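Local coordinates for major capsid protein (Faustovirus, PDB 5J7O), which forms the major building block of the Faustovirus capsid, a double jelly-roll protein that assembles here as a three-chain unit, at residues R176-R184 with Y463-L471; S485-D493 with S500-S508. All blocks are in the same frame, centred on the assembly; numbering follows the deposited sequence.

Interaction 1 of 2, residues R176-R184 with Y463-L471; sequences RYCEYPGLR and YQWRDWHHL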
loop_
_atom_site.group_PDB
_atom_site.type_symbol
_atom_site.label_atom_id
_atom_site.label_comp_id
_atom_site.label_asym_id
_atom_site.label_seq_id
_atom_site.Cartn_x
_atom_site.Cartn_y
_atom_site.Cartn_z
ATOM N N ARG B 176 -9.621 -4.914 -23.880
ATOM C CA ARG B 176 -9.004 -5.021 -22.571
ATOM C C ARG B 176 -8.650 -6.478 -22.333
ATOM O O ARG B 176 -9.262 -7.380 -22.910
ATOM C CB ARG B 176 -9.937 -4.529 -21.462
ATOM C CG ARG B 176 -10.577 -5.650 -20.664
ATOM C CD ARG B 176 -11.801 -5.163 -19.916
ATOM N NE ARG B 176 -11.496 -4.114 -18.944
ATOM C CZ ARG B 176 -12.395 -3.261 -18.458
ATOM N NH1 ARG B 176 -13.658 -3.317 -18.861
ATOM N NH2 ARG B 176 -12.032 -2.345 -17.572
ATOM N N TYR B 177 -7.660 -6.700 -21.478
ATOM C CA TYR B 177 -7.351 -8.036 -20.994
ATOM C C TYR B 177 -8.062 -8.298 -19.672
ATOM O O TYR B 177 -8.341 -7.378 -18.897
ATOM C CB TYR B 177 -5.840 -8.224 -20.824
ATOM C CG TYR B 177 -5.126 -8.548 -22.116
ATOM C CD1 TYR B 177 -4.614 -7.538 -22.923
ATOM C CD2 TYR B 177 -4.979 -9.862 -22.538
ATOM C CE1 TYR B 177 -3.967 -7.832 -24.113
ATOM C CE2 TYR B 177 -4.334 -10.166 -23.726
ATOM C CZ TYR B 177 -3.831 -9.147 -24.507
ATOM O OH TYR B 177 -3.191 -9.450 -25.688
ATOM N N CYS B 178 -8.366 -9.568 -19.425
ATOM C CA CYS B 178 -8.877 -9.949 -18.121
ATOM C C CYS B 178 -7.812 -9.696 -17.057
ATOM O O CYS B 178 -6.622 -9.562 -17.352
ATOM C CB CYS B 178 -9.295 -11.413 -18.118
ATOM S SG CYS B 178 -7.919 -12.579 -18.194
ATOM N N GLU B 179 -8.257 -9.587 -15.809
ATOM C CA GLU B 179 -7.313 -9.391 -14.718
ATOM C C GLU B 179 -6.456 -10.636 -14.547
ATOM O O GLU B 179 -6.943 -11.767 -14.649
ATOM C CB GLU B 179 -8.044 -9.057 -13.421
ATOM C CG GLU B 179 -8.561 -7.631 -13.372
ATOM C CD GLU B 179 -9.000 -7.214 -11.986
ATOM O OE1 GLU B 179 -9.480 -8.083 -11.229
ATOM O OE2 GLU B 179 -8.856 -6.019 -11.651
ATOM N N TYR B 180 -5.167 -10.413 -14.309
ATOM C CA TYR B 180 -4.178 -11.477 -14.193
ATOM C C TYR B 180 -4.211 -12.414 -15.404
ATOM O O TYR B 180 -4.460 -13.615 -15.263
ATOM C CB TYR B 180 -4.376 -12.250 -12.898
ATOM C CG TYR B 180 -4.330 -11.339 -11.694
ATOM C CD1 TYR B 180 -3.120 -10.857 -11.219
ATOM C CD2 TYR B 180 -5.494 -10.935 -11.052
ATOM C CE1 TYR B 180 -3.064 -10.015 -10.129
ATOM C CE2 TYR B 180 -5.448 -10.091 -9.959
ATOM C CZ TYR B 180 -4.229 -9.634 -9.502
ATOM O OH TYR B 180 -4.170 -8.794 -8.415
ATOM N N PRO B 181 -3.953 -11.893 -16.612
ATOM C CA PRO B 181 -4.045 -12.750 -17.805
ATOM C C PRO B 181 -3.068 -13.908 -17.779
ATOM O O PRO B 181 -3.393 -14.998 -18.263
ATOM C CB PRO B 181 -3.747 -11.782 -18.962
ATOM C CG PRO B 181 -3.827 -10.400 -18.374
ATOM C CD PRO B 181 -3.467 -10.543 -16.935
ATOM N N GLY B 182 -1.877 -13.701 -17.217
ATOM C CA GLY B 182 -0.909 -14.781 -17.161
ATOM C C GLY B 182 -1.361 -15.927 -16.283
ATOM O O GLY B 182 -0.910 -17.060 -16.452
ATOM N N LEU B 183 -2.266 -15.655 -15.343
ATOM C CA LEU B 183 -2.759 -16.723 -14.485
ATOM C C LEU B 183 -3.872 -17.514 -15.159
ATOM O O LEU B 183 -3.938 -18.738 -15.009
ATOM C CB LEU B 183 -3.239 -16.152 -13.152
ATOM C CG LEU B 183 -2.168 -15.481 -12.294
ATOM C CD1 LEU B 183 -2.721 -15.134 -10.925
ATOM C CD2 LEU B 183 -0.941 -16.371 -12.173
ATOM N N ARG B 184 -4.753 -16.839 -15.903
ATOM C CA ARG B 184 -5.827 -17.553 -16.583
ATOM C C ARG B 184 -5.353 -18.207 -17.872
ATOM O O ARG B 184 -5.929 -19.216 -18.293
ATOM C CB ARG B 184 -6.992 -16.611 -16.892
ATOM C CG ARG B 184 -8.315 -17.342 -17.046
ATOM C CD ARG B 184 -9.456 -16.421 -17.437
ATOM N NE ARG B 184 -10.743 -17.083 -17.240
ATOM C CZ ARG B 184 -11.906 -16.619 -17.682
ATOM N NH1 ARG B 184 -11.955 -15.483 -18.364
ATOM N NH2 ARG B 184 -13.022 -17.295 -17.449
ATOM N N TYR B 463 -18.690 -8.560 -16.501
ATOM C CA TYR B 463 -17.564 -8.358 -15.601
ATOM C C TYR B 463 -16.767 -9.639 -15.381
ATOM O O TYR B 463 -16.005 -9.728 -14.411
ATOM C CB TYR B 463 -18.045 -7.794 -14.263
ATOM C CG TYR B 463 -18.356 -6.314 -14.298
ATOM C CD1 TYR B 463 -19.606 -5.855 -14.691
ATOM C CD2 TYR B 463 -17.398 -5.375 -13.936
ATOM C CE1 TYR B 463 -19.894 -4.502 -14.724
ATOM C CE2 TYR B 463 -17.677 -4.020 -13.965
ATOM C CZ TYR B 463 -18.926 -3.590 -14.360
ATOM O OH TYR B 463 -19.207 -2.243 -14.391
ATOM N N GLN B 464 -16.931 -10.634 -16.261
ATOM C CA GLN B 464 -16.156 -11.865 -16.146
ATOM C C GLN B 464 -14.662 -11.594 -16.243
ATOM O O GLN B 464 -13.862 -12.291 -15.607
ATOM C CB GLN B 464 -16.571 -12.863 -17.228
ATOM C CG GLN B 464 -15.868 -14.208 -17.107
ATOM C CD GLN B 464 -15.700 -14.914 -18.437
ATOM O OE1 GLN B 464 -15.207 -16.041 -18.495
ATOM N NE2 GLN B 464 -16.102 -14.252 -19.514
ATOM N N TRP B 465 -14.268 -10.589 -17.030
ATOM C CA TRP B 465 -12.864 -10.202 -17.121
ATOM C C TRP B 465 -12.262 -9.896 -15.754
ATOM O O TRP B 465 -11.042 -10.006 -15.582
ATOM C CB TRP B 465 -12.715 -8.986 -18.037
ATOM C CG TRP B 465 -13.346 -7.745 -17.482
ATOM C CD1 TRP B 465 -14.640 -7.341 -17.641
ATOM C CD2 TRP B 465 -12.709 -6.743 -16.680
ATOM N NE1 TRP B 465 -14.849 -6.150 -16.988
ATOM C CE2 TRP B 465 -13.678 -5.763 -16.388
ATOM C CE3 TRP B 465 -11.414 -6.581 -16.178
ATOM C CZ2 TRP B 465 -13.393 -4.637 -15.618
ATOM C CZ3 TRP B 465 -11.134 -5.464 -15.416
ATOM C CH2 TRP B 465 -12.118 -4.507 -15.143
ATOM N N ARG B 466 -13.090 -9.511 -14.787
ATOM C CA ARG B 466 -12.659 -9.169 -13.435
ATOM C C ARG B 466 -13.044 -10.211 -12.395
ATOM O O ARG B 466 -12.250 -10.503 -11.498
ATOM C CB ARG B 466 -13.254 -7.815 -13.032
ATOM C CG ARG B 466 -12.850 -7.317 -11.660
ATOM C CD ARG B 466 -13.810 -6.240 -11.187
ATOM N NE ARG B 466 -15.128 -6.793 -10.884
ATOM C CZ ARG B 466 -16.221 -6.063 -10.688
ATOM N NH1 ARG B 466 -16.164 -4.740 -10.772
ATOM N NH2 ARG B 466 -17.375 -6.655 -10.414
ATOM N N ASP B 467 -14.240 -10.790 -12.500
ATOM C CA ASP B 467 -14.764 -11.671 -11.463
ATOM C C ASP B 467 -14.223 -13.093 -11.532
ATOM O O ASP B 467 -14.483 -13.872 -10.610
ATOM C CB ASP B 467 -16.293 -11.728 -11.537
ATOM C CG ASP B 467 -16.946 -10.396 -11.228
ATOM O OD1 ASP B 467 -16.267 -9.516 -10.657
ATOM O OD2 ASP B 467 -18.143 -10.233 -11.549
ATOM N N TRP B 468 -13.479 -13.454 -12.582
ATOM C CA TRP B 468 -13.141 -14.859 -12.789
ATOM C C TRP B 468 -12.265 -15.412 -11.668
ATOM O O TRP B 468 -12.379 -16.592 -11.319
ATOM C CB TRP B 468 -12.460 -15.048 -14.145
ATOM C CG TRP B 468 -11.031 -14.615 -14.182
ATOM C CD1 TRP B 468 -10.555 -13.377 -14.502
ATOM C CD2 TRP B 468 -9.885 -15.422 -13.893
ATOM N NE1 TRP B 468 -9.183 -13.363 -14.428
ATOM C CE2 TRP B 468 -8.747 -14.607 -14.054
ATOM C CE3 TRP B 468 -9.710 -16.755 -13.510
ATOM C CZ2 TRP B 468 -7.455 -15.081 -13.847
ATOM C CZ3 TRP B 468 -8.426 -17.224 -13.306
ATOM C CH2 TRP B 468 -7.316 -16.389 -13.475
ATOM N N HIS B 469 -11.393 -14.587 -11.089
ATOM C CA HIS B 469 -10.529 -15.044 -10.009
ATOM C C HIS B 469 -11.101 -14.764 -8.623
ATOM O O HIS B 469 -10.538 -15.238 -7.631
ATOM C CB HIS B 469 -9.137 -14.409 -10.134
ATOM C CG HIS B 469 -9.136 -12.916 -10.024
ATOM N ND1 HIS B 469 -9.056 -12.259 -8.815
ATOM C CD2 HIS B 469 -9.202 -11.953 -10.972
ATOM C CE1 HIS B 469 -9.073 -10.954 -9.024
ATOM N NE2 HIS B 469 -9.162 -10.742 -10.324
ATOM N N HIS B 470 -12.203 -14.025 -8.531
ATOM C CA HIS B 470 -12.823 -13.777 -7.238
ATOM C C HIS B 470 -13.568 -15.015 -6.752
ATOM O O HIS B 470 -14.218 -15.716 -7.532
ATOM C CB HIS B 470 -13.780 -12.593 -7.328
ATOM C CG HIS B 470 -13.094 -11.264 -7.392
ATOM N ND1 HIS B 470 -12.833 -10.509 -6.269
ATOM C CD2 HIS B 470 -12.622 -10.552 -8.443
ATOM C CE1 HIS B 470 -12.228 -9.388 -6.625
ATOM N NE2 HIS B 470 -12.088 -9.390 -7.938
ATOM N N LEU B 471 -13.475 -15.276 -5.450
ATOM C CA LEU B 471 -14.120 -16.429 -4.836
ATOM C C LEU B 471 -15.435 -16.075 -4.151
ATOM O O LEU B 471 -15.991 -16.914 -3.434
ATOM C CB LEU B 471 -13.168 -17.094 -3.838
ATOM C CG LEU B 471 -11.844 -17.593 -4.421
ATOM C CD1 LEU B 471 -11.002 -18.276 -3.353
ATOM C CD2 LEU B 471 -12.093 -18.530 -5.596
#
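Chi1 of Trp468 (77°) and of Trp465 (66°) sets each indole CG between its own backbone N and carbonyl carbon, and from there both rings meet an arginine of 176-184: Trp465 lies against Arg176, Trp468 against Arg184. This is the interior of the double jelly-roll, where the link from strand 170-177 to helix 181-185 packs on the short helix 464-467 and the turn after it. Arg176 bends at chi3 and lays its guanidinium flat on the Trp465 indole, planes 10° apart. Its CZ sits 3.5 Å from the centroid of the six-membered ring of Trp465, a cation-pi stack, while Arg176 NE bonds Gln284 O. The opposite face of Trp465 is filled by CB of Arg466.

Arg184 takes another course: its extended chain slides along Trp468, pointing the opposite way. Arg184 CB makes a CH-pi contact 3.6 Å from the centroid of the Trp468 six-membered ring, and the guanidinium ends over Trp468 CB. There Arg184 NH2 gives a nearly straight bond of 2.7 Å to Gln464 OE1, which lies in the guanidinium plane although the amide itself stands perpendicular to it.

Between the two tryptophans Glu179 is gripped three times. Its backbone N donates to Trp465 O at 2.8 Å, and its backbone O receives Trp468 NE1, also at 2.8 Å, with the oxygen almost exactly in the indole plane. The third bond joins the Glu179 carboxylate to His469. The edge of Tyr180 meets one face of His469 in a T-shaped pair, and His470 lies over the other. Held between them, His469 directs NE2 to Glu179 OE1 over 2.8 Å, meeting the oxygen on its anti side, somewhat out of the carboxylate plane.

Interaction 2 of 2, residues S485-D493 with S500-S508; sequences SYARVSIDD and STTFKQSAS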
loop_
_atom_site.group_PDB
_atom_site.type_symbol
_atom_site.label_atom_id
_atom_site.label_comp_id
_atom_site.label_asym_id
_atom_site.label_seq_id
_atom_site.Cartn_x
_atom_site.Cartn_y
_atom_site.Cartn_z
ATOM N N SER B 485 -24.326 23.225 -10.484
ATOM C CA SER B 485 -24.187 24.627 -10.841
ATOM C C SER B 485 -25.520 25.333 -10.653
ATOM O O SER B 485 -26.585 24.718 -10.743
ATOM C CB SER B 485 -23.711 24.803 -12.288
ATOM O OG SER B 485 -24.753 24.532 -13.209
ATOM N N TYR B 486 -25.444 26.633 -10.388
ATOM C CA TYR B 486 -26.615 27.489 -10.313
ATOM C C TYR B 486 -26.344 28.765 -11.093
ATOM O O TYR B 486 -25.196 29.196 -11.231
ATOM C CB TYR B 486 -26.984 27.829 -8.862
ATOM C CG TYR B 486 -27.230 26.618 -7.994
ATOM C CD1 TYR B 486 -28.452 25.961 -8.014
ATOM C CD2 TYR B 486 -26.239 26.133 -7.152
ATOM C CE1 TYR B 486 -28.680 24.851 -7.221
ATOM C CE2 TYR B 486 -26.457 25.027 -6.356
ATOM C CZ TYR B 486 -27.678 24.389 -6.395
ATOM O OH TYR B 486 -27.896 23.286 -5.602
ATOM N N ALA B 487 -27.414 29.363 -11.610
ATOM C CA ALA B 487 -27.307 30.600 -12.365
ATOM C C ALA B 487 -28.613 31.368 -12.246
ATOM O O ALA B 487 -29.696 30.785 -12.340
ATOM C CB ALA B 487 -26.975 30.336 -13.839
ATOM N N ARG B 488 -28.500 32.677 -12.032
ATOM C CA ARG B 488 -29.645 33.565 -11.911
ATOM C C ARG B 488 -29.411 34.804 -12.763
ATOM O O ARG B 488 -28.310 35.363 -12.769
ATOM C CB ARG B 488 -29.886 33.971 -10.451
ATOM C CG ARG B 488 -30.747 33.009 -9.643
ATOM C CD ARG B 488 -30.988 33.584 -8.254
ATOM N NE ARG B 488 -32.151 33.018 -7.575
ATOM C CZ ARG B 488 -33.408 33.360 -7.838
ATOM N NH1 ARG B 488 -33.671 34.247 -8.785
ATOM N NH2 ARG B 488 -34.406 32.804 -7.164
ATOM N N VAL B 489 -30.448 35.227 -13.483
ATOM C CA VAL B 489 -30.366 36.368 -14.390
ATOM C C VAL B 489 -31.675 37.146 -14.322
ATOM O O VAL B 489 -32.760 36.557 -14.278
ATOM C CB VAL B 489 -30.070 35.922 -15.841
ATOM C CG1 VAL B 489 -30.291 37.070 -16.817
ATOM C CG2 VAL B 489 -28.646 35.395 -15.969
ATOM N N SER B 490 -31.567 38.474 -14.299
ATOM C CA SER B 490 -32.724 39.356 -14.392
ATOM C C SER B 490 -32.966 39.727 -15.850
ATOM O O SER B 490 -32.054 40.200 -16.535
ATOM C CB SER B 490 -32.508 40.618 -13.555
ATOM O OG SER B 490 -33.339 41.674 -14.004
ATOM N N ILE B 491 -34.195 39.511 -16.321
ATOM C CA ILE B 491 -34.552 39.783 -17.709
ATOM C C ILE B 491 -35.288 41.109 -17.862
ATOM O O ILE B 491 -35.760 41.428 -18.957
ATOM C CB ILE B 491 -35.382 38.637 -18.307
ATOM C CG1 ILE B 491 -36.719 38.513 -17.576
ATOM C CG2 ILE B 491 -34.603 37.329 -18.255
ATOM C CD1 ILE B 491 -37.820 37.907 -18.419
ATOM N N ASP B 492 -35.404 41.889 -16.789
ATOM C CA ASP B 492 -36.069 43.188 -16.834
ATOM C C ASP B 492 -35.271 44.139 -15.954
ATOM O O ASP B 492 -35.217 43.959 -14.733
ATOM C CB ASP B 492 -37.522 43.087 -16.366
ATOM C CG ASP B 492 -38.340 44.316 -16.721
ATOM O OD1 ASP B 492 -37.746 45.366 -17.043
ATOM O OD2 ASP B 492 -39.586 44.231 -16.674
ATOM N N ASP B 493 -34.654 45.144 -16.569
ATOM C CA ASP B 493 -33.755 46.048 -15.866
ATOM C C ASP B 493 -34.468 47.215 -15.195
ATOM O O ASP B 493 -33.798 48.075 -14.613
ATOM C CB ASP B 493 -32.691 46.582 -16.829
ATOM C CG ASP B 493 -31.533 45.617 -17.008
ATOM O OD1 ASP B 493 -31.253 44.845 -16.066
ATOM O OD2 ASP B 493 -30.902 45.633 -18.085
ATOM N N SER B 500 -38.975 38.793 -7.608
ATOM C CA SER B 500 -39.660 39.005 -8.875
ATOM C C SER B 500 -39.498 37.782 -9.766
ATOM O O SER B 500 -38.460 37.117 -9.753
ATOM C CB SER B 500 -39.124 40.249 -9.598
ATOM O OG SER B 500 -39.698 40.382 -10.887
ATOM N N THR B 501 -40.542 37.493 -10.548
ATOM C CA THR B 501 -40.470 36.403 -11.511
ATOM C C THR B 501 -39.583 36.732 -12.702
ATOM O O THR B 501 -39.308 35.839 -13.510
ATOM C CB THR B 501 -41.872 36.026 -12.002
ATOM O OG1 THR B 501 -42.518 37.179 -12.554
ATOM C CG2 THR B 501 -42.710 35.474 -10.855
ATOM N N THR B 502 -39.141 37.984 -12.840
ATOM C CA THR B 502 -38.125 38.333 -13.824
ATOM C C THR B 502 -36.732 37.886 -13.399
ATOM O O THR B 502 -35.804 37.936 -14.215
ATOM C CB THR B 502 -38.127 39.843 -14.074
ATOM O OG1 THR B 502 -37.755 40.527 -12.871
ATOM C CG2 THR B 502 -39.510 40.310 -14.505
ATOM N N PHE B 503 -36.574 37.452 -12.148
ATOM C CA PHE B 503 -35.307 36.950 -11.616
ATOM C C PHE B 503 -35.284 35.438 -11.830
ATOM O O PHE B 503 -35.631 34.643 -10.953
ATOM C CB PHE B 503 -35.172 37.328 -10.146
ATOM C CG PHE B 503 -33.772 37.243 -9.611
ATOM C CD1 PHE B 503 -32.688 37.083 -10.457
ATOM C CD2 PHE B 503 -33.546 37.315 -8.246
ATOM C CE1 PHE B 503 -31.405 37.000 -9.947
ATOM C CE2 PHE B 503 -32.270 37.228 -7.733
ATOM C CZ PHE B 503 -31.197 37.071 -8.582
ATOM N N LYS B 504 -34.862 35.038 -13.027
ATOM C CA LYS B 504 -34.969 33.646 -13.433
ATOM C C LYS B 504 -33.933 32.781 -12.721
ATOM O O LYS B 504 -32.873 33.255 -12.303
ATOM C CB LYS B 504 -34.798 33.519 -14.946
ATOM C CG LYS B 504 -35.716 34.418 -15.758
ATOM C CD LYS B 504 -37.179 34.146 -15.458
ATOM C CE LYS B 504 -38.078 34.966 -16.369
ATOM N NZ LYS B 504 -39.524 34.710 -16.122
ATOM N N GLN B 505 -34.254 31.494 -12.598
ATOM C CA GLN B 505 -33.384 30.515 -11.965
ATOM C C GLN B 505 -32.984 29.440 -12.966
ATOM O O GLN B 505 -33.766 29.062 -13.845
ATOM C CB GLN B 505 -34.064 29.847 -10.766
ATOM C CG GLN B 505 -34.603 30.807 -9.730
ATOM C CD GLN B 505 -35.408 30.105 -8.655
ATOM O OE1 GLN B 505 -34.893 29.248 -7.937
ATOM N NE2 GLN B 505 -36.682 30.460 -8.546
ATOM N N SER B 506 -31.761 28.942 -12.815
ATOM C CA SER B 506 -31.274 27.839 -13.629
ATOM C C SER B 506 -30.280 27.031 -12.810
ATOM O O SER B 506 -29.532 27.580 -11.998
ATOM C CB SER B 506 -30.628 28.333 -14.928
ATOM O OG SER B 506 -30.366 27.251 -15.802
ATOM N N ALA B 507 -30.286 25.718 -13.025
ATOM C CA ALA B 507 -29.416 24.818 -12.283
ATOM C C ALA B 507 -29.144 23.584 -13.127
ATOM O O ALA B 507 -29.992 23.153 -13.912
ATOM C CB ALA B 507 -30.033 24.418 -10.938
ATOM N N SER B 508 -27.951 23.015 -12.957
ATOM C CA SER B 508 -27.569 21.827 -13.702
ATOM C C SER B 508 -26.768 20.883 -12.817
ATOM O O SER B 508 -25.947 21.321 -12.006
ATOM C CB SER B 508 -26.752 22.184 -14.953
ATOM O OG SER B 508 -25.510 22.773 -14.609
#
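Arg488 crosses the face of Phe503 at about a right angle, its guanidinium tilted 47° from the ring plane. CZ of Arg488 stands 4.1 Å from the Phe503 centroid, a cation-pi contact, and the CD methylene also lies over the ring. Phe503 carries CG anti to the backbone N (chi1 -162°), which brings its ring against the Arg488 chain; separately, Arg488 NH1 makes a weak bond of 2.9 Å to Phe503 O. Gln505 runs alongside Arg488 in the same direction, its amide stacked on the guanidinium with the planes 12° apart. Farther along this face, Tyr486 CD1 rests 3.7 Å from Ala507 CB.

The two strands are antiparallel neighbours in a beta hairpin, and a type I turn over Ser500-Phe503 leads into the second. The hydrogen-bonded pairs are Ser485-Ser508, Ala487-Ser506 and Val489-Lys504. On their other face the hydroxyls of Ser485 and Ser508 lie side by side, modelled doubtfully close. Ile491 CD1 packs on Lys504 CE at 3.6 Å, while Lys504 NZ bonds Thr501 O and, between chains, forms a salt bridge with Asp493 of a neighbouring subunit. Ser508 OG likewise accepts Tyr486 N of that subunit. The chemistry implies a hairpin whose polar groups help join the three chains.

In the fold
Interaction 1 lies in the core, its centre about 9 Å from the centre of the chain, whereas interaction 2, centred about 51 Å from it at the far end of long strands, probably owes part of its burial to neighbouring subunits. Their nearest atoms are about 24 Å apart, yet one half of interaction 1 is close in sequence to interaction 2: helix 464-467 is followed by strand 473-490, which carries 485-490 outward. Interaction 1 joins distant parts of the chain through indoles, arginines and a few individual hydrogen bonds; interaction 2 pairs adjacent strands by regular backbone bonding, with one cation-pi contact on top. Both touch another subunit, interaction 1 through Arg274 of that subunit, interaction 2 far more extensively.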